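Local atomic coordinates of diol-dehydratase (Roseburia inulinivorans, PDB entry 5I2A), a protein that is a B12-independent glycyl radical enzyme that probably acts as a lyase, removing water from 1,2-propanediol. Residues D448-A453 and N509-I514; R676-F681 and Y689-Y694. All blocks are in the same frame, centred on the assembly; numbering follows the deposited sequence.

Contact 1: residues D448-A453 and N509-I514; sequences DGWHDA and NADNAI. With EDO (1,2-ethanediol), chain C.
W450 and D511 meet through first torsions that send their side chains past each other in opposite directions: chi1 of -91° carries the indole toward helix 489-521, while chi1 of -83° sets D511 CG anti to its own carbonyl carbon and points the acid at the loop. The carboxylate plane stands almost perpendicular to the indole, 89° away. W450 reaches the helix with its six-membered ring, where CZ3 approaches D511 O obliquely at 3.5 Å. W450 CH2 lies 3.8 Å from I514 C, which sits at the ring edge, near its plane. The I514 CG2 methyl, anti to its backbone N, gives the apolar contact, 3.9 Å from W450 CH2. A453 takes the acid end: its CB touches D511 OD2 at 3.4 Å, and its carbonyl O is 2.7 Å from D511 OD1. In this PFL-like fold, residues 448-453 link strands 447-448 and 454-457, both of which pair in parallel with strand 548-556; backbone bonds from W450 and A453 to G552 tie the loop to that strand. T551 of the same strand packs on W450, A453 and D511. One residue before A453, D452 faces a bound 1,2-ethanediol, whose O2 donates to D452 OD2 over 2.6 Å. This small diol, probably from the crystallisation liquor, is also hydrogen-bonded by H166, H283, S284 and E440, consistent with a pocket suited to the diol substrate.

Contact 2: residues R676-F681 and Y689-Y694; sequences RPLETF and YQAGLY
Y689 meets L678 and the turn starting there with both its backbone and its ring. Its N-H donates to F681 O over 2.9 Å, nearly straight at 175°, with the donor tilted 34° from the carbonyl plane. F681 is the last residue of this type I turn, which is closed by F681 N donating to L678 O. With CG anti to its carbonyl carbon (chi1 -82°), the Y689 ring has two apolar groups on one side: CD2 meets L678 CD2 at 3.9 Å, and CD1 meets F681 CB at 3.8 Å. An alanine at Y689 would remove the ring and is likely to open a gap beside L678 and F681 and deprive N512 OD1 of its hydroxyl partner. Y689 O faces E679 CA across a straight C-H...O contact of 3.5 Å and also accepts from a water, which reaches E679 O only weakly; the E679 acid turns away to a salt bridge with R423. Q690 CA lies 5.0 Å from E679 CA, the nearest such pair. A691 then sets its methyl 3.7 Å from L678 CD1, so the two branches of this leucine touch different residues. One nearly straight backbone bond thus fixes the turn against the outgoing chain; the rest is mainly hydrocarbon packing.

How the contacts relate
From the N terminus, the chain runs through the loop of 448-453 and, after 55 intervening residues that include much helix, returns in helix 489-521, where contact 1 closes. Contact 2 opens much later, at 676-681, which begins on helix 661-678, and closes after only seven residues as the chain leaves strand 688-689. The two loops follow in series and neither nest nor cross, yet their centres lie 12 Å apart. Two probable hydrogen bonds join them: N512 OD1 to Y689 OH at 2.7 Å and H451 O to Y694 OH at 2.8 Å. Residues 689-694 thus bridge helix 489-521 and the loop of 448-453, alongside strand 548-556.

Contact 1: residues D448-A453 and N509-I514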
loop_
_atom_site.group_PDB
_atom_site.type_symbol
_atom_site.label_atom_id
_atom_site.label_comp_id
_atom_site.label_asym_id
_atom_site.label_seq_id
_atom_site.Cartn_x
_atom_site.Cartn_y
_atom_site.Cartn_z
ATOM N N ASP A 448 4.692 2.902 18.946
ATOM C CA ASP A 448 4.379 3.989 18.014
ATOM C C ASP A 448 3.103 4.654 18.538
ATOM O O ASP A 448 1.998 4.158 18.314
ATOM C CB ASP A 448 4.184 3.481 16.590
ATOM C CG ASP A 448 4.179 4.618 15.557
ATOM O OD1 ASP A 448 5.161 5.380 15.485
ATOM O OD2 ASP A 448 3.194 4.748 14.805
ATOM N N GLY A 449 3.260 5.760 19.249
ATOM C CA GLY A 449 2.195 6.255 20.096
ATOM C C GLY A 449 1.389 7.418 19.565
ATOM O O GLY A 449 0.316 7.699 20.095
ATOM N N TRP A 450 1.896 8.078 18.523
ATOM C CA TRP A 450 1.189 9.219 17.919
ATOM C C TRP A 450 0.758 10.186 19.016
ATOM O O TRP A 450 -0.390 10.619 19.069
ATOM C CB TRP A 450 -0.014 8.728 17.085
ATOM C CG TRP A 450 0.348 8.480 15.632
ATOM C CD1 TRP A 450 1.390 7.735 15.166
ATOM C CD2 TRP A 450 -0.330 8.986 14.473
ATOM N NE1 TRP A 450 1.413 7.753 13.804
ATOM C CE2 TRP A 450 0.369 8.516 13.347
ATOM C CE3 TRP A 450 -1.461 9.788 14.282
ATOM C CZ2 TRP A 450 -0.023 8.816 12.038
ATOM C CZ3 TRP A 450 -1.853 10.096 12.977
ATOM C CH2 TRP A 450 -1.126 9.623 11.876
ATOM N N HIS A 451 1.697 10.506 19.910
ATOM C CA HIS A 451 1.337 11.119 21.182
ATOM C C HIS A 451 0.849 12.573 21.099
ATOM O O HIS A 451 0.370 13.109 22.091
ATOM C CB HIS A 451 2.516 11.024 22.156
ATOM C CG HIS A 451 2.827 9.619 22.581
ATOM N ND1 HIS A 451 2.047 8.931 23.474
ATOM C CD2 HIS A 451 3.815 8.773 22.203
ATOM C CE1 HIS A 451 2.557 7.723 23.660
ATOM N NE2 HIS A 451 3.632 7.607 22.904
ATOM N N ASP A 452 0.952 13.211 19.937
ATOM C CA ASP A 452 0.301 14.511 19.777
ATOM C C ASP A 452 -0.399 14.615 18.416
ATOM O O ASP A 452 -0.010 15.403 17.557
ATOM C CB ASP A 452 1.301 15.646 19.951
ATOM C CG ASP A 452 0.614 17.001 20.149
ATOM O OD1 ASP A 452 -0.631 17.047 20.270
ATOM O OD2 ASP A 452 1.325 18.017 20.193
ATOM N N ALA A 453 -1.451 13.818 18.256
ATOM C CA ALA A 453 -2.081 13.599 16.955
ATOM C C ALA A 453 -3.007 14.729 16.520
ATOM O O ALA A 453 -3.245 14.895 15.326
ATOM C CB ALA A 453 -2.854 12.271 16.965
ATOM N N ASN A 509 -11.486 10.319 12.331
ATOM C CA ASN A 509 -11.409 10.209 10.875
ATOM C C ASN A 509 -10.186 10.949 10.307
ATOM O O ASN A 509 -9.461 10.408 9.483
ATOM C CB ASN A 509 -12.703 10.736 10.229
ATOM C CG ASN A 509 -12.718 10.569 8.713
ATOM O OD1 ASN A 509 -12.392 11.496 7.986
ATOM N ND2 ASN A 509 -13.103 9.381 8.239
ATOM N N ALA A 510 -9.938 12.165 10.788
ATOM C CA ALA A 510 -8.821 12.973 10.292
ATOM C C ALA A 510 -7.463 12.314 10.597
ATOM O O ALA A 510 -6.607 12.187 9.722
ATOM C CB ALA A 510 -8.879 14.389 10.884
ATOM N N ASP A 511 -7.274 11.892 11.838
ATOM C CA ASP A 511 -6.012 11.265 12.223
ATOM C C ASP A 511 -5.804 9.929 11.503
ATOM O O ASP A 511 -4.704 9.637 11.052
ATOM C CB ASP A 511 -5.947 11.059 13.742
ATOM C CG ASP A 511 -5.493 12.294 14.473
ATOM O OD1 ASP A 511 -4.668 13.055 13.915
ATOM O OD2 ASP A 511 -5.944 12.493 15.611
ATOM N N ASN A 512 -6.860 9.128 11.400
ATOM C CA ASN A 512 -6.757 7.847 10.704
ATOM C C ASN A 512 -6.414 8.066 9.223
ATOM O O ASN A 512 -5.638 7.319 8.647
ATOM C CB ASN A 512 -8.053 7.027 10.851
ATOM C CG ASN A 512 -8.201 6.412 12.251
ATOM O OD1 ASN A 512 -7.284 6.479 13.069
ATOM N ND2 ASN A 512 -9.342 5.786 12.509
ATOM N N ALA A 513 -6.984 9.102 8.621
ATOM C CA ALA A 513 -6.640 9.455 7.241
ATOM C C ALA A 513 -5.151 9.803 7.099
ATOM O O ALA A 513 -4.482 9.346 6.180
ATOM C CB ALA A 513 -7.508 10.623 6.753
ATOM N N ILE A 514 -4.639 10.611 8.021
ATOM C CA ILE A 514 -3.227 10.979 8.003
ATOM C C ILE A 514 -2.344 9.744 8.277
ATOM O O ILE A 514 -1.275 9.605 7.706
ATOM C CB ILE A 514 -2.960 12.110 9.019
ATOM C CG1 ILE A 514 -3.733 13.362 8.590
ATOM C CG2 ILE A 514 -1.454 12.418 9.151
ATOM C CD1 ILE A 514 -3.864 14.439 9.681
HETATM C C1 EDO C . 3.990 17.139 22.490
HETATM O O1 EDO C . 4.617 15.868 22.334
HETATM C C2 EDO C . 4.450 18.026 21.328
HETATM O O2 EDO C . 3.919 17.578 20.064
#

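Contact 2: residues R676-F681 and Y689-Y694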
loop_
_atom_site.group_PDB
_atom_site.type_symbol
_atom_site.label_atom_id
_atom_site.label_comp_id
_atom_site.label_asym_id
_atom_site.label_seq_id
_atom_site.Cartn_x
_atom_site.Cartn_y
_atom_site.Cartn_z
ATOM N N ARG A 676 -13.746 9.252 27.651
ATOM C CA ARG A 676 -14.356 7.936 27.559
ATOM C C ARG A 676 -14.651 7.515 26.121
ATOM O O ARG A 676 -14.338 6.388 25.753
ATOM C CB ARG A 676 -15.622 7.858 28.400
ATOM C CG ARG A 676 -15.496 6.823 29.487
ATOM C CD ARG A 676 -16.684 6.805 30.401
ATOM N NE ARG A 676 -16.256 6.528 31.764
ATOM C CZ ARG A 676 -16.834 7.051 32.835
ATOM N NH1 ARG A 676 -17.867 7.871 32.696
ATOM N NH2 ARG A 676 -16.386 6.741 34.043
ATOM N N PRO A 677 -15.246 8.402 25.309
ATOM C CA PRO A 677 -15.435 7.968 23.922
ATOM C C PRO A 677 -14.113 7.642 23.224
ATOM O O PRO A 677 -14.033 6.658 22.484
ATOM C CB PRO A 677 -16.117 9.175 23.267
ATOM C CG PRO A 677 -16.832 9.846 24.385
ATOM C CD PRO A 677 -15.897 9.702 25.566
ATOM N N LEU A 678 -13.082 8.438 23.480
ATOM C CA LEU A 678 -11.834 8.257 22.749
ATOM C C LEU A 678 -11.229 6.863 22.933
ATOM O O LEU A 678 -10.721 6.300 21.968
ATOM C CB LEU A 678 -10.816 9.321 23.144
ATOM C CG LEU A 678 -10.888 10.538 22.220
ATOM C CD1 LEU A 678 -10.085 11.662 22.830
ATOM C CD2 LEU A 678 -10.388 10.206 20.795
ATOM N N GLU A 679 -11.301 6.300 24.144
ATOM C CA GLU A 679 -10.652 5.004 24.397
ATOM C C GLU A 679 -11.322 3.846 23.644
ATOM O O GLU A 679 -10.812 2.741 23.662
ATOM C CB GLU A 679 -10.609 4.680 25.894
ATOM C CG GLU A 679 -11.983 4.388 26.512
ATOM C CD GLU A 679 -11.921 3.989 27.996
ATOM O OE1 GLU A 679 -12.994 3.760 28.582
ATOM O OE2 GLU A 679 -10.817 3.902 28.573
ATOM N N THR A 680 -12.439 4.107 22.966
ATOM C CA THR A 680 -13.124 3.065 22.206
ATOM C C THR A 680 -12.717 3.034 20.726
ATOM O O THR A 680 -13.048 2.094 20.034
ATOM C CB THR A 680 -14.674 3.220 22.265
ATOM O OG1 THR A 680 -15.078 4.336 21.466
ATOM C CG2 THR A 680 -15.168 3.431 23.713
ATOM N N PHE A 681 -12.030 4.062 20.231
ATOM C CA PHE A 681 -11.697 4.116 18.798
ATOM C C PHE A 681 -10.358 3.459 18.490
ATOM O O PHE A 681 -9.493 3.384 19.354
ATOM C CB PHE A 681 -11.693 5.575 18.294
ATOM C CG PHE A 681 -13.063 6.185 18.252
ATOM C CD1 PHE A 681 -13.917 5.924 17.188
ATOM C CD2 PHE A 681 -13.514 6.979 19.288
ATOM C CE1 PHE A 681 -15.190 6.459 17.159
ATOM C CE2 PHE A 681 -14.781 7.526 19.261
ATOM C CZ PHE A 681 -15.624 7.264 18.202
ATOM N N TYR A 689 -7.037 4.529 20.383
ATOM C CA TYR A 689 -6.937 5.911 20.789
ATOM C C TYR A 689 -6.872 6.002 22.317
ATOM O O TYR A 689 -7.392 5.143 23.030
ATOM C CB TYR A 689 -8.129 6.706 20.258
ATOM C CG TYR A 689 -7.955 7.149 18.829
ATOM C CD1 TYR A 689 -7.963 6.227 17.781
ATOM C CD2 TYR A 689 -7.777 8.487 18.527
ATOM C CE1 TYR A 689 -7.779 6.639 16.470
ATOM C CE2 TYR A 689 -7.618 8.907 17.227
ATOM C CZ TYR A 689 -7.604 7.989 16.204
ATOM O OH TYR A 689 -7.429 8.431 14.914
ATOM N N GLN A 690 -6.220 7.045 22.802
ATOM C CA GLN A 690 -6.231 7.383 24.215
ATOM C C GLN A 690 -6.110 8.903 24.335
ATOM O O GLN A 690 -5.206 9.508 23.751
ATOM C CB GLN A 690 -5.103 6.669 24.978
ATOM C CG GLN A 690 -3.778 6.570 24.244
ATOM C CD GLN A 690 -2.641 6.039 25.125
ATOM O OE1 GLN A 690 -2.877 5.410 26.160
ATOM N NE2 GLN A 690 -1.404 6.342 24.739
ATOM N N ALA A 691 -7.042 9.515 25.051
ATOM C CA ALA A 691 -7.034 10.961 25.260
ATOM C C ALA A 691 -5.805 11.460 26.018
ATOM O O ALA A 691 -5.315 10.803 26.943
ATOM C CB ALA A 691 -8.299 11.389 26.017
ATOM N N GLY A 692 -5.314 12.627 25.615
ATOM C CA GLY A 692 -4.468 13.443 26.467
ATOM C C GLY A 692 -5.177 14.755 26.770
ATOM O O GLY A 692 -6.156 15.112 26.103
ATOM N N LEU A 693 -4.693 15.466 27.781
ATOM C CA LEU A 693 -5.233 16.761 28.164
ATOM C C LEU A 693 -4.066 17.718 28.423
ATOM O O LEU A 693 -3.649 17.930 29.557
ATOM C CB LEU A 693 -6.137 16.646 29.396
ATOM C CG LEU A 693 -7.347 15.712 29.261
ATOM C CD1 LEU A 693 -7.946 15.355 30.609
ATOM C CD2 LEU A 693 -8.400 16.299 28.336
ATOM N N TYR A 694 -3.541 18.283 27.348
ATOM C CA TYR A 694 -2.455 19.238 27.444
ATOM C C TYR A 694 -2.513 20.189 26.255
ATOM O O TYR A 694 -3.123 19.869 25.240
ATOM C CB TYR A 694 -1.103 18.529 27.518
ATOM C CG TYR A 694 -0.643 17.761 26.287
ATOM C CD1 TYR A 694 -0.035 18.419 25.221
ATOM C CD2 TYR A 694 -0.728 16.364 26.233
ATOM C CE1 TYR A 694 0.436 17.727 24.135
ATOM C CE2 TYR A 694 -0.239 15.648 25.129
ATOM C CZ TYR A 694 0.333 16.339 24.083
ATOM O OH TYR A 694 0.824 15.677 22.984
HETATM O O HOH W 1 -7.721 2.807 24.958
#